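Local coordinates for protein siroheme decarboxylase (Hydrogenobacter thermophilus, PDB 4CH7) that catalyses the decarboxylation of siroheme to 12,18-didecarboxysiroheme, releasing two molecules of carbon dioxide, in the biosynthesis of heme d1, at residues 135-140 with 263-268; 237-242 with 298-303; 258-263 with 276-281; 285-290 with 303-308. One frame throughout, in Å; residues are numbered along the deposited sequence.

Contact 1. Residues 135-140 with 263-268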
# COMPACT_ATOMS: atom_id res chain seq x y z
N LEU A 135 -3.44 9.48 -11.16
CA LEU A 135 -2.43 10.18 -10.39
C LEU A 135 -1.43 9.21 -9.77
O LEU A 135 -1.81 8.30 -9.04
CB LEU A 135 -3.09 11.02 -9.28
CG LEU A 135 -4.28 11.87 -9.70
CD1 LEU A 135 -4.87 12.61 -8.51
CD2 LEU A 135 -3.89 12.84 -10.80
N ARG A 136 -0.15 9.42 -10.06
CA ARG A 136 0.90 8.61 -9.46
C ARG A 136 1.57 9.37 -8.31
O ARG A 136 2.26 10.37 -8.53
CB ARG A 136 1.93 8.18 -10.50
CG ARG A 136 1.43 7.06 -11.40
CD ARG A 136 2.46 6.67 -12.44
NE ARG A 136 1.98 5.56 -13.26
CZ ARG A 136 1.16 5.70 -14.29
NH1 ARG A 136 0.72 6.90 -14.64
NH2 ARG A 136 0.76 4.64 -14.98
N VAL A 137 1.35 8.88 -7.10
CA VAL A 137 1.87 9.53 -5.90
C VAL A 137 3.05 8.76 -5.32
O VAL A 137 3.20 7.56 -5.56
CB VAL A 137 0.78 9.68 -4.83
CG1 VAL A 137 -0.37 10.52 -5.36
CG2 VAL A 137 0.27 8.32 -4.38
N VAL A 138 3.90 9.46 -4.58
CA VAL A 138 5.02 8.85 -3.88
C VAL A 138 4.88 9.17 -2.40
O VAL A 138 4.64 10.32 -2.03
CB VAL A 138 6.36 9.40 -4.37
CG1 VAL A 138 7.49 8.48 -3.95
CG2 VAL A 138 6.34 9.56 -5.88
N ARG A 139 5.01 8.15 -1.55
CA ARG A 139 4.88 8.36 -0.11
C ARG A 139 5.99 9.26 0.41
O ARG A 139 7.16 9.08 0.06
CB ARG A 139 4.93 7.02 0.63
CG ARG A 139 3.89 6.88 1.74
CD ARG A 139 4.50 6.99 3.13
NE ARG A 139 3.88 6.04 4.05
CZ ARG A 139 4.43 4.89 4.42
NH1 ARG A 139 5.63 4.55 3.96
NH2 ARG A 139 3.79 4.08 5.25
N LEU A 140 5.62 10.25 1.23
CA LEU A 140 6.62 11.08 1.88
C LEU A 140 7.01 10.47 3.22
O LEU A 140 6.43 10.79 4.26
CB LEU A 140 6.12 12.52 2.07
CG LEU A 140 6.08 13.41 0.82
CD1 LEU A 140 5.80 14.85 1.20
CD2 LEU A 140 7.38 13.31 0.07
N TYR A 263 1.77 12.14 0.77
CA TYR A 263 2.23 11.72 -0.55
C TYR A 263 2.49 12.95 -1.40
O TYR A 263 1.95 14.02 -1.12
CB TYR A 263 1.17 10.86 -1.24
CG TYR A 263 0.69 9.68 -0.42
CD1 TYR A 263 -0.35 9.82 0.49
CD2 TYR A 263 1.27 8.43 -0.56
CE1 TYR A 263 -0.79 8.76 1.24
CE2 TYR A 263 0.83 7.35 0.19
CZ TYR A 263 -0.20 7.52 1.09
OH TYR A 263 -0.64 6.46 1.84
N GLN A 264 3.32 12.80 -2.43
CA GLN A 264 3.53 13.88 -3.37
C GLN A 264 3.47 13.37 -4.80
O GLN A 264 3.71 12.20 -5.07
CB GLN A 264 4.85 14.59 -3.10
CG GLN A 264 6.09 13.73 -3.33
CD GLN A 264 7.35 14.56 -3.40
OE1 GLN A 264 7.32 15.72 -3.81
NE2 GLN A 264 8.48 13.97 -3.01
N ARG A 265 3.12 14.28 -5.71
CA ARG A 265 3.09 13.97 -7.12
C ARG A 265 3.44 15.25 -7.86
O ARG A 265 3.66 16.29 -7.24
CB ARG A 265 1.70 13.50 -7.54
CG ARG A 265 0.59 14.51 -7.25
CD ARG A 265 -0.75 14.06 -7.84
NE ARG A 265 -0.78 14.13 -9.30
CZ ARG A 265 -1.31 15.14 -9.98
NH1 ARG A 265 -1.85 16.17 -9.35
NH2 ARG A 265 -1.29 15.12 -11.31
N THR A 266 3.49 15.17 -9.18
CA THR A 266 3.67 16.36 -9.98
C THR A 266 2.34 17.10 -10.05
O THR A 266 1.30 16.53 -9.71
CB THR A 266 4.13 16.02 -11.40
OG1 THR A 266 4.54 17.23 -12.05
CG2 THR A 266 3.00 15.38 -12.19
N THR A 267 2.38 18.35 -10.47
CA THR A 267 1.14 19.08 -10.75
C THR A 267 0.73 18.77 -12.18
O THR A 267 1.55 18.37 -13.00
CB THR A 267 1.32 20.60 -10.60
OG1 THR A 267 2.28 21.08 -11.56
CG2 THR A 267 1.79 20.94 -9.20
N SER A 268 -0.56 18.93 -12.47
CA SER A 268 -1.06 18.72 -13.83
C SER A 268 -2.28 19.59 -14.06
O SER A 268 -2.89 20.08 -13.11
CB SER A 268 -1.41 17.25 -14.06
OG SER A 268 -2.66 16.92 -13.46
O HOH W 1 0.39 12.15 -11.06
O HOH W 2 3.30 12.19 -10.27
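Val-138 and Gln-264 form the antiparallel hydrogen-bonded pair that seals strand 132-139 against strand 259-264, a seam at which the two AsnC-like halves of the chain join into a single closed barrel. Two backbone bonds grip the pair, Val-138 N to Gln-264 O and Gln-264 N to Val-138 O, both 2.8 Å. Beside it the non-hydrogen-bonded pair Arg-139 and Tyr-263 brings side chains together: the Arg-139 CG methylene lies 3.5 Å from Tyr-263 CE2, while the guanidinium does not stack on the ring. The arginine chain, bent at chi2 and chi3, carries its NE to the ring nitrogen ND1 of His-261. Tyr-263 also packs its CB on Val-137 CB, and its side chain is about 7 Å from that of His-93, the inferred active-site residue. On the Val-138 and Gln-264 face, Leu-140 CD2 meets Gln-264 NE2 at 3.3 Å, the two side chains crossing at about a right angle. Beyond the paired residues direct backbone bonds give way to water bridges: one molecule links Arg-136 N to Arg-265 NE and another Arg-136 O to Thr-266 N. Ser-268 OG accepts from Arg-265 NH2 in the plane of the guanidinium, at 3.1 Å, while NH1 reaches the carbonyls of Phe-271 and Tyr-273. Leu-135 CD2 covers one face of that group, 3.4 Å above its plane and displaced toward the rim.

Contact 2. Residues 237-242 with 298-303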
# COMPACT_ATOMS: atom_id res chain seq x y z
N SER A 237 -6.54 15.26 2.34
CA SER A 237 -6.34 16.67 2.08
C SER A 237 -5.36 16.81 0.92
O SER A 237 -4.30 16.18 0.92
CB SER A 237 -5.80 17.39 3.32
OG SER A 237 -4.48 16.99 3.61
N VAL A 238 -5.72 17.60 -0.07
CA VAL A 238 -4.85 17.82 -1.22
C VAL A 238 -4.42 19.29 -1.28
O VAL A 238 -5.23 20.19 -1.07
CB VAL A 238 -5.50 17.36 -2.54
CG1 VAL A 238 -5.74 15.86 -2.51
CG2 VAL A 238 -6.80 18.10 -2.79
N TRP A 239 -3.14 19.52 -1.57
CA TRP A 239 -2.58 20.86 -1.50
C TRP A 239 -1.77 21.21 -2.74
O TRP A 239 -1.07 20.36 -3.30
CB TRP A 239 -1.69 20.99 -0.26
CG TRP A 239 -2.38 20.57 1.01
CD1 TRP A 239 -2.58 19.30 1.45
CD2 TRP A 239 -2.95 21.44 2.00
NE1 TRP A 239 -3.25 19.32 2.66
CE2 TRP A 239 -3.48 20.62 3.01
CE3 TRP A 239 -3.05 22.83 2.13
CZ2 TRP A 239 -4.12 21.15 4.14
CZ3 TRP A 239 -3.69 23.35 3.24
CH2 TRP A 239 -4.21 22.51 4.23
N GLU A 240 -1.87 22.46 -3.18
CA GLU A 240 -0.98 22.97 -4.21
C GLU A 240 0.15 23.72 -3.53
O GLU A 240 -0.06 24.78 -2.94
CB GLU A 240 -1.72 23.88 -5.18
CG GLU A 240 -0.85 24.41 -6.31
CD GLU A 240 -1.63 25.24 -7.31
OE1 GLU A 240 -2.83 24.96 -7.49
OE2 GLU A 240 -1.04 26.16 -7.90
N VAL A 241 1.36 23.16 -3.62
CA VAL A 241 2.52 23.71 -2.93
C VAL A 241 3.67 23.88 -3.92
O VAL A 241 3.93 22.98 -4.72
CB VAL A 241 2.97 22.78 -1.79
CG1 VAL A 241 4.11 23.41 -1.00
CG2 VAL A 241 1.81 22.46 -0.87
N PRO A 242 4.35 25.04 -3.87
CA PRO A 242 5.58 25.19 -4.65
C PRO A 242 6.60 24.13 -4.24
O PRO A 242 6.86 23.96 -3.05
CB PRO A 242 6.08 26.60 -4.25
CG PRO A 242 5.30 26.98 -3.02
CD PRO A 242 3.98 26.27 -3.16
N LYS A 298 1.11 28.44 6.61
CA LYS A 298 1.97 28.15 5.46
C LYS A 298 1.55 28.89 4.20
O LYS A 298 2.13 28.68 3.13
CB LYS A 298 2.05 26.65 5.20
CG LYS A 298 2.82 25.89 6.26
CD LYS A 298 4.22 26.47 6.41
CE LYS A 298 4.95 25.88 7.60
NZ LYS A 298 6.34 26.39 7.72
N ALA A 299 0.55 29.76 4.32
CA ALA A 299 0.04 30.55 3.20
C ALA A 299 -0.32 29.69 1.99
O ALA A 299 0.13 29.95 0.87
CB ALA A 299 1.03 31.63 2.81
N LEU A 300 -1.14 28.67 2.22
CA LEU A 300 -1.56 27.75 1.17
C LEU A 300 -3.08 27.83 0.99
O LEU A 300 -3.83 27.08 1.61
CB LEU A 300 -1.12 26.32 1.49
CG LEU A 300 0.38 26.14 1.77
CD1 LEU A 300 0.70 24.70 2.15
CD2 LEU A 300 1.20 26.56 0.57
N SER A 301 -3.52 28.74 0.13
CA SER A 301 -4.94 28.97 -0.10
C SER A 301 -5.54 27.97 -1.08
O SER A 301 -6.76 27.80 -1.14
CB SER A 301 -5.18 30.40 -0.60
OG SER A 301 -4.40 30.67 -1.75
N LYS A 302 -4.67 27.31 -1.84
CA LYS A 302 -5.13 26.32 -2.81
C LYS A 302 -5.09 24.92 -2.21
O LYS A 302 -4.04 24.29 -2.15
CB LYS A 302 -4.26 26.37 -4.07
CG LYS A 302 -4.15 27.75 -4.67
CD LYS A 302 -3.62 27.68 -6.08
CE LYS A 302 -3.38 29.06 -6.64
NZ LYS A 302 -4.63 29.87 -6.68
N TYR A 303 -6.26 24.45 -1.78
CA TYR A 303 -6.38 23.11 -1.22
C TYR A 303 -7.83 22.64 -1.22
O TYR A 303 -8.75 23.42 -1.49
CB TYR A 303 -5.81 23.06 0.20
CG TYR A 303 -6.71 23.63 1.27
CD1 TYR A 303 -6.73 24.99 1.54
CD2 TYR A 303 -7.53 22.80 2.03
CE1 TYR A 303 -7.55 25.51 2.52
CE2 TYR A 303 -8.35 23.31 3.02
CZ TYR A 303 -8.35 24.67 3.26
OH TYR A 303 -9.17 25.18 4.24
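Trp-239 and Tyr-303 form the apolar centre, an offset stack in which the six-membered ring of the indole and the phenol ring have centroids 4.6 Å apart and planes at 16°. The side chains run the same way from a non-hydrogen-bonded antiparallel pair. Tyr-303 CG sits between its backbone N and carbonyl carbon (chi1 78°), while Tyr-303 CB lies 3.4 Å from Trp-239 CE3, a CH-pi contact over the indole face. Leu-300 continues the apolar patch, setting CB against Trp-239 CE3 and CD1 against Val-241 CG2. At the indole edge, Trp-239 NE1 donates in the ring plane to Ser-237 OG at 2.8 Å, itself bonded to Ala-277 O, which helps fix the ring's rotation. Outward, Glu-240 N binds Lys-302 O in a nearly straight bond (176°). Their side chains lie alongside each other, Glu-240 OE1 staying 5.3 Å from Lys-302 NZ while the carboxylate rests against the lysine methylenes. Within the AsnC-like ligand-binding domain, strand 233-239 is thus joined to the loop leading from the Schellman motif at Ala-299 into strand 303-314, its antiparallel neighbour in the barrel; helix 284-297 packs on both rings and helix 246-254 on Val-241 and Leu-300.

Contact 3. Residues 258-263 with 276-281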
# COMPACT_ATOMS: atom_id res chain seq x y z
N GLY A 258 -3.64 14.01 13.97
CA GLY A 258 -4.69 14.00 12.98
C GLY A 258 -4.14 13.87 11.57
O GLY A 258 -4.90 13.79 10.61
N VAL A 259 -2.81 13.87 11.45
CA VAL A 259 -2.16 13.70 10.15
C VAL A 259 -1.36 12.40 10.10
O VAL A 259 -0.44 12.20 10.90
CB VAL A 259 -1.23 14.88 9.82
CG1 VAL A 259 -0.41 14.58 8.57
CG2 VAL A 259 -2.03 16.15 9.64
N SER A 260 -1.70 11.53 9.15
CA SER A 260 -0.97 10.28 8.96
C SER A 260 -0.06 10.35 7.74
O SER A 260 0.90 11.13 7.71
CB SER A 260 -1.94 9.11 8.84
OG SER A 260 -2.98 9.39 7.91
N HIS A 261 -0.36 9.55 6.72
CA HIS A 261 0.48 9.47 5.54
C HIS A 261 0.46 10.73 4.68
O HIS A 261 -0.58 11.36 4.51
CB HIS A 261 0.09 8.26 4.69
CG HIS A 261 0.18 6.96 5.41
ND1 HIS A 261 1.38 6.38 5.75
CD2 HIS A 261 -0.78 6.12 5.87
CE1 HIS A 261 1.16 5.24 6.38
NE2 HIS A 261 -0.15 5.06 6.47
N CYS A 262 1.63 11.08 4.15
CA CYS A 262 1.73 12.17 3.19
C CYS A 262 2.30 11.63 1.88
O CYS A 262 3.18 10.77 1.87
CB CYS A 262 2.61 13.29 3.72
SG CYS A 262 1.92 14.15 5.15
N TYR A 263 1.77 12.14 0.77
CA TYR A 263 2.23 11.72 -0.55
C TYR A 263 2.49 12.95 -1.40
O TYR A 263 1.95 14.02 -1.12
CB TYR A 263 1.17 10.86 -1.24
CG TYR A 263 0.69 9.68 -0.42
CD1 TYR A 263 -0.35 9.82 0.49
CD2 TYR A 263 1.27 8.43 -0.56
CE1 TYR A 263 -0.79 8.76 1.24
CE2 TYR A 263 0.83 7.35 0.19
CZ TYR A 263 -0.20 7.52 1.09
OH TYR A 263 -0.64 6.46 1.84
N PHE A 276 -0.40 15.51 -1.02
CA PHE A 276 -1.51 14.79 -0.42
C PHE A 276 -1.19 14.52 1.04
O PHE A 276 -0.07 14.11 1.37
CB PHE A 276 -1.76 13.46 -1.15
CG PHE A 276 -2.34 13.60 -2.54
CD1 PHE A 276 -2.12 14.75 -3.30
CD2 PHE A 276 -3.10 12.58 -3.08
CE1 PHE A 276 -2.65 14.87 -4.58
CE2 PHE A 276 -3.64 12.69 -4.36
CZ PHE A 276 -3.41 13.84 -5.11
N ALA A 277 -2.16 14.75 1.92
CA ALA A 277 -1.97 14.47 3.34
C ALA A 277 -3.23 13.87 3.95
O ALA A 277 -4.24 14.55 4.09
CB ALA A 277 -1.57 15.73 4.09
N MSE A 278 -3.15 12.59 4.32
CA MSE A 278 -4.28 11.91 4.93
C MSE A 278 -4.57 12.51 6.30
O MSE A 278 -3.72 12.48 7.20
CB MSE A 278 -4.01 10.42 5.07
CG MSE A 278 -3.69 9.70 3.77
SE MSE A 278 -4.96 10.03 2.34
CE MSE A 278 -3.94 11.35 1.35
N MSE A 279 -5.76 13.07 6.46
CA MSE A 279 -6.17 13.61 7.74
C MSE A 279 -7.26 12.74 8.37
O MSE A 279 -8.01 12.05 7.68
CB MSE A 279 -6.66 15.06 7.61
CG MSE A 279 -5.56 16.09 7.39
SE MSE A 279 -6.28 17.84 6.98
CE MSE A 279 -4.62 18.83 6.79
N HIS A 280 -7.32 12.78 9.70
CA HIS A 280 -8.39 12.12 10.43
C HIS A 280 -8.71 12.96 11.66
O HIS A 280 -7.86 13.70 12.16
CB HIS A 280 -7.99 10.70 10.84
CG HIS A 280 -6.71 10.62 11.62
ND1 HIS A 280 -5.60 9.96 11.15
CD2 HIS A 280 -6.37 11.12 12.83
CE1 HIS A 280 -4.62 10.06 12.05
NE2 HIS A 280 -5.07 10.76 13.07
N GLY A 281 -9.95 12.85 12.12
CA GLY A 281 -10.37 13.56 13.31
C GLY A 281 -11.60 12.88 13.87
O GLY A 281 -12.07 11.89 13.32
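Met-278, a selenomethionine, lies opposite a beta bulge in the hairpin of strands 259-264 and 275-281, and with Gly-258 and Tyr-263 it carries much of the contact. The register slips by one residue between the pairs Val-259 with Met-279 and Cys-262 with Ala-277, so Ser-260 and His-261 both face Met-278. Its carbonyl takes Ser-260 N at 3.0 Å, nearly head-on, and a longer bond from Ser-260 OG arriving from above the carbonyl plane; Met-278 N donates to His-261 O. With CG anti to its carbonyl carbon (chi1 -57°), Met-278 brings CG to the edge of the Tyr-263 ring, 4.0 Å from CE1; bends at chi2 and chi3 fold the methyl back, Met-278 CE lying 4.0 Å from Tyr-263 CD1. Tyr-263 and Phe-276 form a hydrogen-bonded pair, with Tyr-263 N to Phe-276 O and Phe-276 N to Tyr-263 O both 2.8 Å. Gly-258 offers its carbonyl to His-280 N, and that oxygen also sits over the centre of the His-280 imidazole, 3.7 Å above its plane. At its positive phi (95°) a CB would jam against the preceding carbonyl and His-280 O; Gly-258 CA approaches His-280 CD2 at 3.3 Å. Within the barrel, strand 132-139 lies beyond strand 259-264 and strand 233-239 beyond strand 275-281, and helix 284-297 packs on Val-259 and Met-279.

Contact 4. Residues 285-290 with 303-308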
# COMPACT_ATOMS: atom_id res chain seq x y z
N GLU A 285 -15.55 18.94 10.85
CA GLU A 285 -15.21 20.32 11.20
C GLU A 285 -13.85 20.42 11.89
O GLU A 285 -13.10 21.37 11.68
CB GLU A 285 -16.29 20.91 12.10
CG GLU A 285 -16.07 22.37 12.47
CD GLU A 285 -16.26 23.31 11.29
OE1 GLU A 285 -17.08 22.98 10.40
OE2 GLU A 285 -15.61 24.37 11.26
N GLU A 286 -13.54 19.42 12.70
CA GLU A 286 -12.26 19.34 13.39
C GLU A 286 -11.10 19.27 12.39
O GLU A 286 -10.08 19.94 12.56
CB GLU A 286 -12.23 18.12 14.32
CG GLU A 286 -10.92 17.92 15.05
CD GLU A 286 -10.90 16.67 15.89
OE1 GLU A 286 -11.97 16.28 16.41
OE2 GLU A 286 -9.82 16.07 16.03
N ILE A 287 -11.27 18.45 11.36
CA ILE A 287 -10.29 18.35 10.28
C ILE A 287 -10.20 19.68 9.53
O ILE A 287 -9.09 20.14 9.21
CB ILE A 287 -10.65 17.21 9.30
CG1 ILE A 287 -10.38 15.84 9.93
CG2 ILE A 287 -9.87 17.34 8.00
CD1 ILE A 287 -10.83 14.67 9.09
N LYS A 288 -11.35 20.30 9.26
CA LYS A 288 -11.41 21.60 8.60
C LYS A 288 -10.57 22.64 9.33
O LYS A 288 -9.84 23.41 8.71
CB LYS A 288 -12.86 22.08 8.49
CG LYS A 288 -13.66 21.46 7.36
CD LYS A 288 -15.03 22.11 7.23
CE LYS A 288 -15.84 21.51 6.08
NZ LYS A 288 -17.21 22.08 6.00
N LEU A 289 -10.68 22.65 10.66
CA LEU A 289 -9.89 23.54 11.51
C LEU A 289 -8.40 23.32 11.29
O LEU A 289 -7.65 24.27 11.05
CB LEU A 289 -10.25 23.33 12.98
CG LEU A 289 -11.27 24.27 13.61
CD1 LEU A 289 -12.48 24.45 12.71
CD2 LEU A 289 -11.70 23.77 14.98
N LEU A 290 -7.98 22.06 11.37
CA LEU A 290 -6.58 21.68 11.18
C LEU A 290 -6.06 22.11 9.81
O LEU A 290 -4.94 22.61 9.69
CB LEU A 290 -6.42 20.17 11.36
CG LEU A 290 -5.09 19.53 10.95
CD1 LEU A 290 -3.93 20.15 11.71
CD2 LEU A 290 -5.12 18.02 11.16
N TYR A 303 -6.26 24.45 -1.78
CA TYR A 303 -6.38 23.11 -1.22
C TYR A 303 -7.83 22.64 -1.22
O TYR A 303 -8.75 23.42 -1.49
CB TYR A 303 -5.81 23.06 0.20
CG TYR A 303 -6.71 23.63 1.27
CD1 TYR A 303 -6.73 24.99 1.54
CD2 TYR A 303 -7.53 22.80 2.03
CE1 TYR A 303 -7.55 25.51 2.52
CE2 TYR A 303 -8.35 23.31 3.02
CZ TYR A 303 -8.35 24.67 3.26
OH TYR A 303 -9.17 25.18 4.24
N ALA A 304 -8.02 21.36 -0.92
CA ALA A 304 -9.35 20.77 -0.87
C ALA A 304 -9.37 19.61 0.12
O ALA A 304 -8.39 18.88 0.26
CB ALA A 304 -9.78 20.30 -2.24
N LEU A 305 -10.50 19.45 0.80
CA LEU A 305 -10.67 18.34 1.74
C LEU A 305 -11.60 17.29 1.15
O LEU A 305 -12.81 17.51 1.04
CB LEU A 305 -11.19 18.84 3.08
CG LEU A 305 -10.26 19.77 3.86
CD1 LEU A 305 -10.86 20.18 5.20
CD2 LEU A 305 -8.90 19.12 4.05
N LEU A 306 -11.03 16.15 0.77
CA LEU A 306 -11.81 15.07 0.19
C LEU A 306 -12.13 14.04 1.27
O LEU A 306 -11.38 13.07 1.46
CB LEU A 306 -11.08 14.42 -0.98
CG LEU A 306 -10.99 15.22 -2.30
CD1 LEU A 306 -9.99 16.36 -2.21
CD2 LEU A 306 -10.64 14.30 -3.46
N PHE A 307 -13.24 14.24 1.97
CA PHE A 307 -13.63 13.37 3.07
C PHE A 307 -14.06 11.99 2.60
O PHE A 307 -14.80 11.86 1.63
CB PHE A 307 -14.76 14.01 3.88
CG PHE A 307 -14.35 15.25 4.63
CD1 PHE A 307 -13.84 15.15 5.92
CD2 PHE A 307 -14.47 16.51 4.06
CE1 PHE A 307 -13.46 16.29 6.62
CE2 PHE A 307 -14.09 17.65 4.75
CZ PHE A 307 -13.58 17.53 6.04
N SER A 308 -13.59 10.96 3.30
CA SER A 308 -14.02 9.60 3.04
C SER A 308 -15.40 9.37 3.67
O SER A 308 -15.53 9.33 4.89
CB SER A 308 -13.00 8.60 3.60
OG SER A 308 -13.57 7.32 3.77
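Ile-287 and Lys-288 of helix 284-297 pack onto Leu-305 and Phe-307 of strand 303-314, a helix-on-sheet contact on the flank of the ferredoxin-like AsnC ligand-binding domain. The short segments run nearly antiparallel, at 157°, with their axes 10.1 Å apart at closest approach. Leu-305 and Phe-307, two residues apart on the strand, both turn toward the helix. Leu-305 CD1 reaches the helix backbone itself, 3.7 Å from Lys-288 CA, and also touches Lys-288 CG and Ile-287 CG2. Phe-307 enters beside Ile-287, the two side chains lying alongside each other and pointing opposite ways, with Ile-287 CD1 4.0 Å from Phe-307 CE1. The isoleucine meets this ring with both branches, since CG2 lies equally near CE1. Lys-288 crosses the phenylalanine at about a right angle and brings CG to the ring edge, 4.1 Å from Phe-307 CZ. With CG anti to the carbonyl carbon (chi1 -79°) and the rest of the chain extended, the lysine uses its inner methylene here and carries NZ away from the ring. No hydrogen bond or salt bridge spans the two segments, which implies that the helix is seated here by the fit of aliphatic and aromatic carbon, with the lysine contributing as an apolar group at the margin.

From the N terminus, the first segment met is 135-140, which waits for 263-268 and so closes in contact 1 a long loop that includes the second HTH region. Before that loop closes, 237-242 opens contact 2, completed only at 298-303, so contacts 1 and 2 cross. Contact 3, the hairpin of 258-263 and 276-281, lies wholly within contact 2's span and crosses contact 1, sharing Tyr-263 with it. Contact 4 starts inside contact 2's span and ends beyond it, with Tyr-303 common to both. Contact 1 joins the two halves of the barrel, contacts 2 and 3 pair strands within the second half, and contact 4 lays helix 284-297 on the sheet.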